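Haloperoxidase (Corallina officinalis, PDB 1QHB) catalyses the bromination of organic substrates with hydrogen peroxide and bromide, using a bound vanadate, as a dodecamer of identical subunits that each also bind calcium. Local coordinates at residues 60-65 against 72-77; 79-84 against 88-93; 126-131 against 393-398; 140-145 against 563-568; 299-304 against 406-411. One frame throughout, in Å; residues are numbered along the deposited sequence.

Contact 1. Residues 60-65 against 72-77; sequences GLPHDD and PDDFLA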
# COMPACT_ATOMS: atom_id res chain seq x y z
N GLY A 60 -3.52 18.11 48.79
CA GLY A 60 -3.50 16.66 48.98
C GLY A 60 -2.14 16.19 49.46
O GLY A 60 -2.03 15.23 50.22
N LEU A 61 -1.07 16.82 49.00
CA LEU A 61 0.28 16.56 49.44
C LEU A 61 0.46 17.21 50.80
O LEU A 61 -0.07 18.29 51.02
CB LEU A 61 1.29 17.13 48.44
CG LEU A 61 1.17 16.65 46.99
CD1 LEU A 61 2.21 17.36 46.13
CD2 LEU A 61 1.34 15.15 46.91
N PRO A 62 1.24 16.60 51.70
CA PRO A 62 1.46 17.10 53.04
C PRO A 62 2.09 18.48 53.03
O PRO A 62 3.16 18.65 52.41
CB PRO A 62 2.44 16.09 53.66
CG PRO A 62 2.64 14.97 52.71
CD PRO A 62 1.95 15.32 51.42
N HIS A 63 1.52 19.44 53.76
CA HIS A 63 2.06 20.79 53.82
C HIS A 63 2.62 21.11 55.20
O HIS A 63 2.32 20.43 56.18
CB HIS A 63 1.02 21.84 53.45
CG HIS A 63 0.42 21.66 52.09
ND1 HIS A 63 -0.54 20.72 51.75
CD2 HIS A 63 0.72 22.33 50.96
CE1 HIS A 63 -0.83 20.87 50.46
NE2 HIS A 63 -0.08 21.83 49.95
N ASP A 64 3.46 22.16 55.23
CA ASP A 64 4.05 22.59 56.49
C ASP A 64 3.12 23.63 57.09
O ASP A 64 2.10 23.87 56.44
CB ASP A 64 5.48 23.07 56.36
CG ASP A 64 5.71 24.31 55.57
OD1 ASP A 64 4.72 25.00 55.21
OD2 ASP A 64 6.89 24.67 55.28
N ASP A 65 3.47 24.26 58.21
CA ASP A 65 2.60 25.25 58.82
C ASP A 65 2.46 26.53 58.04
O ASP A 65 1.64 27.39 58.40
CB ASP A 65 3.16 25.68 60.19
CG ASP A 65 3.20 24.54 61.18
OD1 ASP A 65 2.43 23.58 61.00
OD2 ASP A 65 4.00 24.63 62.13
N PRO A 72 9.54 18.14 48.25
CA PRO A 72 9.44 18.41 46.81
C PRO A 72 9.28 17.12 46.08
O PRO A 72 8.44 17.01 45.16
CB PRO A 72 10.69 19.23 46.47
CG PRO A 72 11.60 19.14 47.64
CD PRO A 72 10.75 18.79 48.84
N ASP A 73 9.89 16.02 46.49
CA ASP A 73 9.69 14.74 45.83
C ASP A 73 8.23 14.32 45.77
O ASP A 73 7.81 13.55 44.89
CB ASP A 73 10.49 13.63 46.53
CG ASP A 73 11.99 13.69 46.29
OD1 ASP A 73 12.53 14.58 45.61
OD2 ASP A 73 12.73 12.81 46.80
N ASP A 74 7.40 14.70 46.73
CA ASP A 74 5.98 14.32 46.68
C ASP A 74 5.32 14.98 45.47
O ASP A 74 4.53 14.32 44.85
CB ASP A 74 5.25 14.80 47.93
CG ASP A 74 5.66 14.05 49.19
OD1 ASP A 74 6.17 12.91 49.07
OD2 ASP A 74 5.46 14.56 50.30
N PHE A 75 5.70 16.23 45.14
CA PHE A 75 5.11 16.86 43.95
C PHE A 75 5.66 16.25 42.67
O PHE A 75 4.91 15.95 41.75
CB PHE A 75 5.35 18.37 43.98
CG PHE A 75 4.73 19.07 42.81
CD1 PHE A 75 3.42 19.42 42.83
CD2 PHE A 75 5.48 19.39 41.67
CE1 PHE A 75 2.80 20.07 41.78
CE2 PHE A 75 4.89 20.03 40.61
CZ PHE A 75 3.56 20.40 40.67
N LEU A 76 6.95 16.00 42.60
CA LEU A 76 7.62 15.42 41.44
C LEU A 76 7.12 14.01 41.16
O LEU A 76 6.95 13.66 40.01
CB LEU A 76 9.13 15.46 41.58
CG LEU A 76 9.72 16.86 41.67
CD1 LEU A 76 11.15 16.87 42.15
CD2 LEU A 76 9.55 17.59 40.32
N ALA A 77 6.77 13.24 42.18
CA ALA A 77 6.23 11.88 41.98
C ALA A 77 4.81 12.00 41.45
O ALA A 77 4.37 11.24 40.57
CB ALA A 77 6.24 11.08 43.28
O HOH W 1 5.14 17.08 50.74
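The first torsion of L61 (chi1 -56°) sets CG beside its own backbone N and sends the two methyls out onto helix 72-84 at D74 and F75, while F75, with CG anti to the backbone N (chi1 -178°), turns its ring so that L61 meets CA, CB and the ring edge. CD1 settles on that backbone, 3.7 Å from F75 CA, and reaches CB of the same residue at 3.9 Å. Close to the plane of the F75 ring, CD1 comes in at the edge rather than over a face. The other branch, CD2, lies 3.9 Å from D74 O, and the L61 and D74 side chains run past each other in opposite directions. P62 turns roughly a right angle to D74, its ring carbon CG 3.7 Å from D74 OD2, a plain van der Waals touch. The polar link is indirect: one water, 3.0 Å from P62 O and 2.6 Å from D74 OD2, bridges the two, though it has more acceptors around it than protons to give. The other carboxylate oxygen, D74 OD1, has a weak bond to T94. This is a loop leading back to pack on the start of the helix it precedes. Beyond it, the F75 ring meets that of F53, G60 bonds through its backbone to Q302 at the end of helix 295-302, and the D73 carboxylate bonds to Q361 of a second subunit.

Contact 2. Residues 79-84 against 88-93; sequences VRAINS and KEIAAL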
# COMPACT_ATOMS: atom_id res chain seq x y z
N VAL A 79 3.60 14.45 39.58
CA VAL A 79 3.67 14.79 38.15
C VAL A 79 3.93 13.55 37.31
O VAL A 79 3.30 13.31 36.28
CB VAL A 79 4.75 15.87 37.91
CG1 VAL A 79 4.98 16.09 36.42
CG2 VAL A 79 4.15 17.13 38.53
N ARG A 80 4.85 12.67 37.73
CA ARG A 80 5.14 11.46 36.98
C ARG A 80 3.88 10.62 36.90
O ARG A 80 3.55 10.07 35.85
CB ARG A 80 6.26 10.63 37.60
CG ARG A 80 7.64 11.25 37.42
CD ARG A 80 8.75 10.27 37.74
NE ARG A 80 8.78 9.91 39.14
CZ ARG A 80 9.33 10.52 40.18
NH1 ARG A 80 10.00 11.66 40.10
NH2 ARG A 80 9.24 9.95 41.37
N ALA A 81 3.17 10.48 38.03
CA ALA A 81 1.93 9.71 38.04
C ALA A 81 0.88 10.26 37.07
O ALA A 81 0.16 9.49 36.47
CB ALA A 81 1.31 9.66 39.46
N ILE A 82 0.77 11.58 36.96
CA ILE A 82 -0.17 12.23 36.07
C ILE A 82 0.13 11.87 34.62
O ILE A 82 -0.72 11.74 33.76
CB ILE A 82 0.02 13.76 36.26
CG1 ILE A 82 -0.78 14.22 37.48
CG2 ILE A 82 -0.39 14.53 35.01
CD1 ILE A 82 -0.28 15.56 38.05
N ASN A 83 1.39 11.89 34.22
CA ASN A 83 1.82 11.67 32.85
C ASN A 83 1.82 10.19 32.49
O ASN A 83 1.77 9.88 31.31
CB ASN A 83 3.23 12.29 32.67
CG ASN A 83 3.09 13.80 32.56
OD1 ASN A 83 2.08 14.34 32.13
ND2 ASN A 83 4.14 14.54 32.92
N SER A 84 1.79 9.28 33.47
CA SER A 84 1.76 7.87 33.07
C SER A 84 0.35 7.33 33.16
O SER A 84 -0.02 6.48 32.37
CB SER A 84 2.68 7.01 33.94
OG SER A 84 1.96 6.63 35.11
N LYS A 88 -1.37 1.83 39.80
CA LYS A 88 -0.53 1.49 40.94
C LYS A 88 0.35 2.67 41.32
O LYS A 88 0.58 2.96 42.50
CB LYS A 88 0.35 0.27 40.67
CG LYS A 88 -0.37 -0.96 40.15
CD LYS A 88 0.62 -2.08 39.84
CE LYS A 88 1.22 -2.65 41.11
NZ LYS A 88 2.44 -3.47 40.85
N GLU A 89 0.82 3.40 40.31
CA GLU A 89 1.72 4.55 40.56
C GLU A 89 0.95 5.63 41.27
O GLU A 89 1.45 6.29 42.17
CB GLU A 89 2.30 5.01 39.23
CG GLU A 89 3.52 5.87 39.35
CD GLU A 89 4.07 6.27 37.99
OE1 GLU A 89 3.87 5.50 37.03
OE2 GLU A 89 4.69 7.36 37.97
N ILE A 90 -0.32 5.81 40.87
CA ILE A 90 -1.14 6.81 41.57
C ILE A 90 -1.42 6.35 43.00
O ILE A 90 -1.55 7.13 43.96
CB ILE A 90 -2.44 7.02 40.81
CG1 ILE A 90 -2.18 7.63 39.44
CG2 ILE A 90 -3.37 7.94 41.61
CD1 ILE A 90 -3.31 7.40 38.44
N ALA A 91 -1.53 5.02 43.20
CA ALA A 91 -1.83 4.52 44.54
C ALA A 91 -0.63 4.61 45.49
O ALA A 91 -0.79 4.63 46.72
CB ALA A 91 -2.32 3.09 44.40
N ALA A 92 0.58 4.69 44.96
CA ALA A 92 1.76 4.78 45.82
C ALA A 92 2.10 6.21 46.17
O ALA A 92 3.17 6.45 46.77
CB ALA A 92 2.91 4.04 45.13
N LEU A 93 1.28 7.20 45.81
CA LEU A 93 1.63 8.58 46.10
C LEU A 93 1.36 8.89 47.56
O LEU A 93 0.57 8.22 48.21
CB LEU A 93 0.80 9.57 45.29
CG LEU A 93 1.06 9.57 43.77
CD1 LEU A 93 0.01 10.42 43.09
CD2 LEU A 93 2.47 10.03 43.45
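The carboxylate of E89 is the flat group here, and S84 OG comes to it from above its plane, 61° out, to donate a hydrogen bond of 2.9 Å to OE1. Its other oxygen, OE2, rests against the backbone of R80 and A81, 3.5 Å from R80 C, and touches R80 CB at 3.6 Å. The arrangement is a helical hairpin: helix 72-84 ends, two residues turn the chain, and the short helix 87-91 packs back on it. E89 spans the gap with CG anti to its backbone N (chi1 -163°) and an extended chain. R80 NE stays 5.0 Å from E89 OE2, so the opposite charges may attract but do not pair. An alanine in place of E89 is likely to leave S84 OG without this acceptor and open a gap beside the backbone at R80 and A81. S84 OG also bonds to D86 N in the turn. Other subunits close over the hairpin: R80 O accepts from N581 of a second subunit, and I90 O from N367 of a third. The apolar part of the contact centres on one methyl, A81 CB, which meets I90 CG1 at 4.0 Å and L93 CD1 at 3.9 Å.

Contact 3. Residues 126-131 against 393-398; sequences SSAGLT and AVRYQK. With PO4 (phosphate ion), chain G.
A128 and R395 make the apolar part of this contact: the A128 methyl CB rests against the root of the arginine, 3.9 Å from R395 CB and equally close to its CG. A sharp bend at the second torsion of R395 (chi2 -84°) then leads the guanidinium away from the loop toward H478. Backbone packing comes next. G129 lies in a short 3-10 turn, and its CA comes within 3.9 Å of Y396 N; a side chain on G129 would run into Y396 CA, so the close approach of loop and helix depends on having a bare CA here. G129 O sits 3.9 Å from Y396 CD1, oblique to the ring, and takes its hydrogen bond from Q140. No hydrogen bond joins the two segments directly. The polar work is done one turn further along helix 376-402, where K398 runs out nearly straight before bending at chi4 (-71°) to donate from NZ to O4 of the phosphate at 3.0 Å. H478 ND1 and the carbonyls of P479 and G482 also lie within bonding reach of NZ, giving it more acceptors than protons. This ion, probably from the crystallisation liquor, lies in the vanadate site of the haloperoxidase and also bonds to R406, S483, G484, H485, R545 and H551. Close van der Waals packing thus accompanies a lysine whose several partners fix its amino group, and its positive charge probably helps hold the anion.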
# COMPACT_ATOMS: atom_id res chain seq x y z
N SER A 126 -6.77 12.30 37.57
CA SER A 126 -5.55 13.04 37.26
C SER A 126 -4.97 12.66 35.92
O SER A 126 -4.15 13.46 35.45
CB SER A 126 -4.53 12.84 38.37
OG SER A 126 -4.64 11.50 38.87
N SER A 127 -5.38 11.62 35.24
CA SER A 127 -4.86 11.23 33.93
C SER A 127 -5.95 11.15 32.86
O SER A 127 -5.73 10.63 31.74
CB SER A 127 -4.10 9.91 34.08
OG SER A 127 -2.95 10.10 34.92
N ALA A 128 -7.12 11.79 33.09
CA ALA A 128 -8.14 11.84 32.06
C ALA A 128 -7.65 12.51 30.77
O ALA A 128 -8.24 12.26 29.75
CB ALA A 128 -9.34 12.64 32.58
N GLY A 129 -6.59 13.31 30.75
CA GLY A 129 -6.06 13.96 29.58
C GLY A 129 -5.26 13.03 28.70
O GLY A 129 -4.85 13.44 27.61
N LEU A 130 -5.09 11.76 29.09
CA LEU A 130 -4.38 10.79 28.30
C LEU A 130 -5.40 10.01 27.50
O LEU A 130 -5.02 9.25 26.63
CB LEU A 130 -3.63 9.79 29.16
CG LEU A 130 -2.53 10.40 30.06
CD1 LEU A 130 -1.81 9.27 30.81
CD2 LEU A 130 -1.46 11.16 29.29
N THR A 131 -6.68 10.13 27.78
CA THR A 131 -7.70 9.33 27.13
C THR A 131 -8.02 9.83 25.73
O THR A 131 -8.15 11.02 25.54
CB THR A 131 -9.00 9.47 27.98
OG1 THR A 131 -8.68 9.06 29.32
CG2 THR A 131 -10.06 8.55 27.44
N ALA A 393 -10.07 17.51 27.25
CA ALA A 393 -9.13 18.55 26.89
C ALA A 393 -8.74 19.41 28.09
O ALA A 393 -7.54 19.71 28.27
CB ALA A 393 -9.71 19.47 25.80
N VAL A 394 -9.72 19.80 28.93
CA VAL A 394 -9.32 20.68 30.05
C VAL A 394 -8.56 19.90 31.10
O VAL A 394 -7.74 20.55 31.80
CB VAL A 394 -10.51 21.47 30.64
CG1 VAL A 394 -11.25 20.71 31.72
CG2 VAL A 394 -10.04 22.79 31.20
N ARG A 395 -8.74 18.61 31.23
CA ARG A 395 -7.94 17.83 32.19
C ARG A 395 -6.47 17.77 31.78
O ARG A 395 -5.55 17.80 32.56
CB ARG A 395 -8.55 16.41 32.37
CG ARG A 395 -9.86 16.47 33.15
CD ARG A 395 -9.62 16.47 34.65
NE ARG A 395 -10.74 17.11 35.38
CZ ARG A 395 -11.27 16.54 36.47
NH1 ARG A 395 -10.80 15.37 36.90
NH2 ARG A 395 -12.26 17.11 37.13
N TYR A 396 -6.15 17.72 30.50
CA TYR A 396 -4.82 17.74 29.98
C TYR A 396 -4.19 19.08 30.36
O TYR A 396 -3.05 19.12 30.82
CB TYR A 396 -4.81 17.51 28.47
CG TYR A 396 -3.42 17.50 27.89
CD1 TYR A 396 -2.50 16.49 28.22
CD2 TYR A 396 -3.03 18.51 27.02
CE1 TYR A 396 -1.21 16.51 27.68
CE2 TYR A 396 -1.75 18.52 26.50
CZ TYR A 396 -0.85 17.53 26.82
OH TYR A 396 0.39 17.58 26.23
N GLN A 397 -4.89 20.17 30.21
CA GLN A 397 -4.36 21.48 30.56
C GLN A 397 -4.20 21.53 32.08
O GLN A 397 -3.18 21.90 32.60
CB GLN A 397 -5.32 22.60 30.11
CG GLN A 397 -5.48 22.76 28.57
CD GLN A 397 -4.13 23.02 27.91
OE1 GLN A 397 -3.36 23.91 28.26
NE2 GLN A 397 -3.77 22.22 26.91
N LYS A 398 -5.22 21.16 32.86
CA LYS A 398 -5.16 21.26 34.30
C LYS A 398 -3.94 20.54 34.88
O LYS A 398 -3.18 21.10 35.63
CB LYS A 398 -6.39 20.65 34.99
CG LYS A 398 -7.64 21.46 35.03
CD LYS A 398 -8.82 20.53 35.33
CE LYS A 398 -10.13 21.34 35.44
NZ LYS A 398 -10.12 22.14 36.69
P PO4 G . -14.09 23.18 38.19
O1 PO4 G . -13.62 23.69 39.51
O2 PO4 G . -15.08 24.10 37.56
O3 PO4 G . -14.67 21.85 38.37
O4 PO4 G . -12.86 23.11 37.31

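Contact 4. Residues 140-145 against 563-568; sequences QSVAMP and GEQIAI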
# COMPACT_ATOMS: atom_id res chain seq x y z
N GLN A 140 -5.08 16.39 23.51
CA GLN A 140 -3.80 17.05 23.55
C GLN A 140 -3.48 17.90 22.34
O GLN A 140 -2.38 18.43 22.17
CB GLN A 140 -2.71 15.98 23.77
CG GLN A 140 -3.01 15.04 24.89
CD GLN A 140 -1.84 14.17 25.34
OE1 GLN A 140 -0.76 14.33 24.77
NE2 GLN A 140 -2.10 13.25 26.29
N SER A 141 -4.44 18.00 21.42
CA SER A 141 -4.17 18.70 20.16
C SER A 141 -4.48 20.17 20.29
O SER A 141 -4.11 20.91 19.41
CB SER A 141 -4.93 18.07 18.99
OG SER A 141 -6.33 18.32 19.11
N VAL A 142 -5.16 20.58 21.35
CA VAL A 142 -5.54 21.99 21.52
C VAL A 142 -4.80 22.53 22.74
O VAL A 142 -4.13 21.75 23.43
CB VAL A 142 -7.06 22.17 21.64
CG1 VAL A 142 -7.79 21.84 20.33
CG2 VAL A 142 -7.60 21.32 22.76
N ALA A 143 -4.82 23.86 22.91
CA ALA A 143 -4.06 24.48 23.98
C ALA A 143 -4.73 25.67 24.65
O ALA A 143 -5.52 26.41 24.04
CB ALA A 143 -2.80 25.08 23.29
N MET A 144 -4.34 25.94 25.86
CA MET A 144 -4.75 27.17 26.58
C MET A 144 -3.44 27.94 26.78
O MET A 144 -2.37 27.34 26.89
CB MET A 144 -5.40 26.84 27.91
CG MET A 144 -6.80 26.24 27.81
SD MET A 144 -7.44 25.74 29.43
CE MET A 144 -7.47 27.31 30.30
N PRO A 145 -3.43 29.24 26.68
CA PRO A 145 -2.21 30.02 26.85
C PRO A 145 -1.74 29.99 28.30
O PRO A 145 -2.44 29.61 29.22
CB PRO A 145 -2.63 31.41 26.42
CG PRO A 145 -4.12 31.49 26.66
CD PRO A 145 -4.65 30.08 26.45
N GLY A 563 -13.58 25.27 24.99
CA GLY A 563 -14.72 24.40 24.79
C GLY A 563 -15.39 24.72 23.47
O GLY A 563 -16.00 23.85 22.81
N GLU A 564 -15.34 25.98 23.09
CA GLU A 564 -15.89 26.42 21.81
C GLU A 564 -15.17 25.67 20.68
O GLU A 564 -15.83 25.20 19.74
CB GLU A 564 -15.64 27.92 21.59
CG GLU A 564 -16.18 28.40 20.24
CD GLU A 564 -16.03 29.90 20.08
OE1 GLU A 564 -14.90 30.40 20.20
OE2 GLU A 564 -17.03 30.57 19.82
N GLN A 565 -13.83 25.57 20.73
CA GLN A 565 -13.08 24.86 19.70
C GLN A 565 -13.43 23.37 19.62
O GLN A 565 -13.35 22.72 18.57
CB GLN A 565 -11.55 24.90 19.99
CG GLN A 565 -10.90 26.27 19.86
CD GLN A 565 -9.49 26.35 20.44
OE1 GLN A 565 -8.58 25.59 20.13
NE2 GLN A 565 -9.27 27.35 21.32
N ILE A 566 -13.65 22.78 20.81
CA ILE A 566 -13.94 21.35 20.87
C ILE A 566 -15.26 21.13 20.17
O ILE A 566 -15.37 20.23 19.36
CB ILE A 566 -13.96 20.84 22.33
CG1 ILE A 566 -12.59 20.80 23.03
CG2 ILE A 566 -14.58 19.46 22.45
CD1 ILE A 566 -11.50 20.10 22.25
N ALA A 567 -16.29 21.93 20.47
CA ALA A 567 -17.60 21.82 19.87
C ALA A 567 -17.55 21.99 18.36
O ALA A 567 -18.15 21.19 17.64
CB ALA A 567 -18.57 22.85 20.41
N ILE A 568 -16.83 23.01 17.90
CA ILE A 568 -16.71 23.27 16.45
C ILE A 568 -16.05 22.07 15.75
O ILE A 568 -16.44 21.63 14.67
CB ILE A 568 -15.89 24.58 16.22
CG1 ILE A 568 -16.71 25.82 16.47
CG2 ILE A 568 -15.28 24.60 14.81
CD1 ILE A 568 -16.01 27.18 16.54
O HOH W 2 -5.66 25.56 20.81
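V142 reaches from the loop toward helix 553-574, where Q565 and I566 receive it. Starting at CB, the first neighbour is Q565 OE1 at 4.0 Å. From there the chain forks. CG1, anti to the carbonyl carbon (chi1 -68°), lies alongside the same amide oxygen at 3.8 Å, a van der Waals touch as the valine and glutamine slide past each other in opposite directions. CG2 goes to I566 instead and meets the end of that side chain, CD1, at 4.1 Å; the two side chains cross at about a right angle, branch against tip. V142 also packs on L562 and on A393, while I566 touches A393 and R389, so the valine lies where the loop packs on helices 376-402 and 553-574 of the largely helical core. The polar part of the contact passes through a water. It accepts from A143 N at 2.8 Å and donates to Q565 OE1 at 3.0 Å, giving the loop amide an indirect partner on the helix. Chemically, then, the valine and isoleucine make a small apolar patch bordered by the glutamine's oxygen, and that oxygen serves twice, as a surface for V142 and as the acceptor through which the water joins loop to helix.

Contact 5. Residues 299-304 against 406-411; sequences LDVQDA and RPEATG. With PO4 (phosphate ion), chain G.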
# COMPACT_ATOMS: atom_id res chain seq x y z
N LEU A 299 -5.34 24.62 56.40
CA LEU A 299 -4.21 23.71 56.15
C LEU A 299 -4.66 22.28 56.14
O LEU A 299 -4.20 21.53 55.28
CB LEU A 299 -3.12 23.91 57.18
CG LEU A 299 -2.45 25.28 57.16
CD1 LEU A 299 -1.51 25.43 58.38
CD2 LEU A 299 -1.62 25.46 55.90
N ASP A 300 -5.64 21.93 57.00
CA ASP A 300 -6.17 20.56 56.95
C ASP A 300 -6.80 20.28 55.60
O ASP A 300 -6.74 19.17 55.06
CB ASP A 300 -7.25 20.36 58.06
CG ASP A 300 -6.55 20.26 59.42
OD1 ASP A 300 -5.35 19.89 59.48
OD2 ASP A 300 -7.20 20.60 60.45
N VAL A 301 -7.57 21.23 55.08
CA VAL A 301 -8.20 21.07 53.76
C VAL A 301 -7.09 20.98 52.71
O VAL A 301 -7.16 20.09 51.89
CB VAL A 301 -9.17 22.21 53.44
CG1 VAL A 301 -9.70 22.12 52.01
CG2 VAL A 301 -10.35 22.23 54.41
N GLN A 302 -6.02 21.76 52.78
CA GLN A 302 -4.90 21.63 51.84
C GLN A 302 -4.24 20.27 51.95
O GLN A 302 -3.74 19.74 50.95
CB GLN A 302 -3.86 22.75 52.02
CG GLN A 302 -4.51 24.11 51.82
CD GLN A 302 -5.43 24.22 50.62
OE1 GLN A 302 -4.97 24.08 49.49
NE2 GLN A 302 -6.71 24.52 50.82
N ASP A 303 -4.28 19.67 53.15
CA ASP A 303 -3.76 18.33 53.37
C ASP A 303 -4.83 17.25 53.15
O ASP A 303 -4.70 16.12 53.65
CB ASP A 303 -3.25 18.25 54.82
CG ASP A 303 -1.95 18.93 55.07
OD1 ASP A 303 -1.21 19.39 54.16
OD2 ASP A 303 -1.59 19.04 56.27
N ALA A 304 -5.90 17.54 52.42
CA ALA A 304 -6.91 16.57 52.05
C ALA A 304 -8.06 16.21 53.00
O ALA A 304 -8.87 15.29 52.70
CB ALA A 304 -6.22 15.29 51.53
N ARG A 406 -5.07 26.76 43.08
CA ARG A 406 -6.43 27.33 43.19
C ARG A 406 -6.34 28.63 43.99
O ARG A 406 -5.39 28.86 44.74
CB ARG A 406 -7.34 26.30 43.85
CG ARG A 406 -7.65 25.08 42.97
CD ARG A 406 -8.89 25.38 42.11
NE ARG A 406 -9.28 24.14 41.41
CZ ARG A 406 -10.45 23.94 40.84
NH1 ARG A 406 -11.40 24.86 40.85
NH2 ARG A 406 -10.71 22.80 40.24
N PRO A 407 -7.32 29.51 43.85
CA PRO A 407 -7.40 30.78 44.57
C PRO A 407 -7.26 30.67 46.07
O PRO A 407 -6.62 31.50 46.72
CB PRO A 407 -8.78 31.34 44.19
CG PRO A 407 -9.05 30.71 42.85
CD PRO A 407 -8.48 29.31 42.92
N GLU A 408 -7.78 29.62 46.72
CA GLU A 408 -7.62 29.46 48.14
C GLU A 408 -6.16 29.31 48.54
O GLU A 408 -5.76 29.90 49.59
CB GLU A 408 -8.39 28.24 48.64
CG GLU A 408 -7.80 26.90 48.19
CD GLU A 408 -8.88 25.85 48.19
OE1 GLU A 408 -10.05 26.12 47.76
OE2 GLU A 408 -8.56 24.74 48.62
N ALA A 409 -5.33 28.65 47.74
CA ALA A 409 -3.90 28.51 48.06
C ALA A 409 -3.21 29.85 47.98
O ALA A 409 -2.32 30.20 48.75
CB ALA A 409 -3.28 27.55 47.05
N THR A 410 -3.62 30.67 47.00
CA THR A 410 -3.06 32.01 46.86
C THR A 410 -3.41 32.86 48.07
O THR A 410 -2.57 33.67 48.50
CB THR A 410 -3.56 32.71 45.58
OG1 THR A 410 -3.21 31.89 44.45
CG2 THR A 410 -2.80 34.04 45.39
N GLY A 411 -4.64 32.69 48.59
CA GLY A 411 -5.04 33.46 49.79
C GLY A 411 -4.18 32.96 50.96
O GLY A 411 -3.74 33.72 51.80
P PO4 G . -14.09 23.18 38.19
O1 PO4 G . -13.62 23.69 39.51
O2 PO4 G . -15.08 24.10 37.56
O3 PO4 G . -14.67 21.85 38.37
O4 PO4 G . -12.86 23.11 37.31
O HOH W 3 -5.93 24.38 46.86
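E408 OE2 is gripped by three groups: Q302 NE2, a water and the amine of K59. Q302 NE2 gives the direct bond across the contact, 2.9 Å long and nearly straight at 175°. The oxygen lies almost exactly in the amide plane of Q302, whereas the nitrogen reaches OE2 on the anti side, 30° out of the carboxylate plane, and the two planes stand 80° apart. The water closes a small ring, donating to Q302 OE1 at 2.8 Å and to E408 OE2 at 3.2 Å. A bend at its second torsion brings the Q302 amide round to the carboxylate. An alanine in place of Q302 would probably deprive OE2 of its amide donor and the water of one acceptor, so that OE2 would rely on K59 and the water. Q302 closes helix 295-302, which ends in a Schellman motif with A304 at C-prime, and E408 stands in the first turn of helix 407-422. E408 OE1 accepts from S475 N. Just before that turn, at the N-cap position, R406 turns its guanidinium edge to the phosphate held in the vanadate site: O1 lies near the guanidinium plane, 2.8 Å from NH1 and 3.1 Å from NH2. R406 NE is in turn held by H478 O.

Overall arrangement
Contacts 1 and 2 come first along the chain and share helix 72-84, their centres 14 Å apart; both touch a second subunit. Contact 5 lies 13 Å from contact 1, and backbone and side-chain bonds run directly between them. Contact 3 joins the hairpin of contact 2 to helix 376-402 through a bond from S127 to I82 O, and lies 12 Å from contact 4, with which its segments alternate in sequence. Contact 5 is nested within the long loop closed by contact 4. Contacts 3 and 5, on consecutive helices, have centres 22 Å apart, yet K398 and R406 converge on one phosphate. Contacts 1 and 2, farthest from the chain's centre, thus connect through contacts 5 and 3 to the vanadate site.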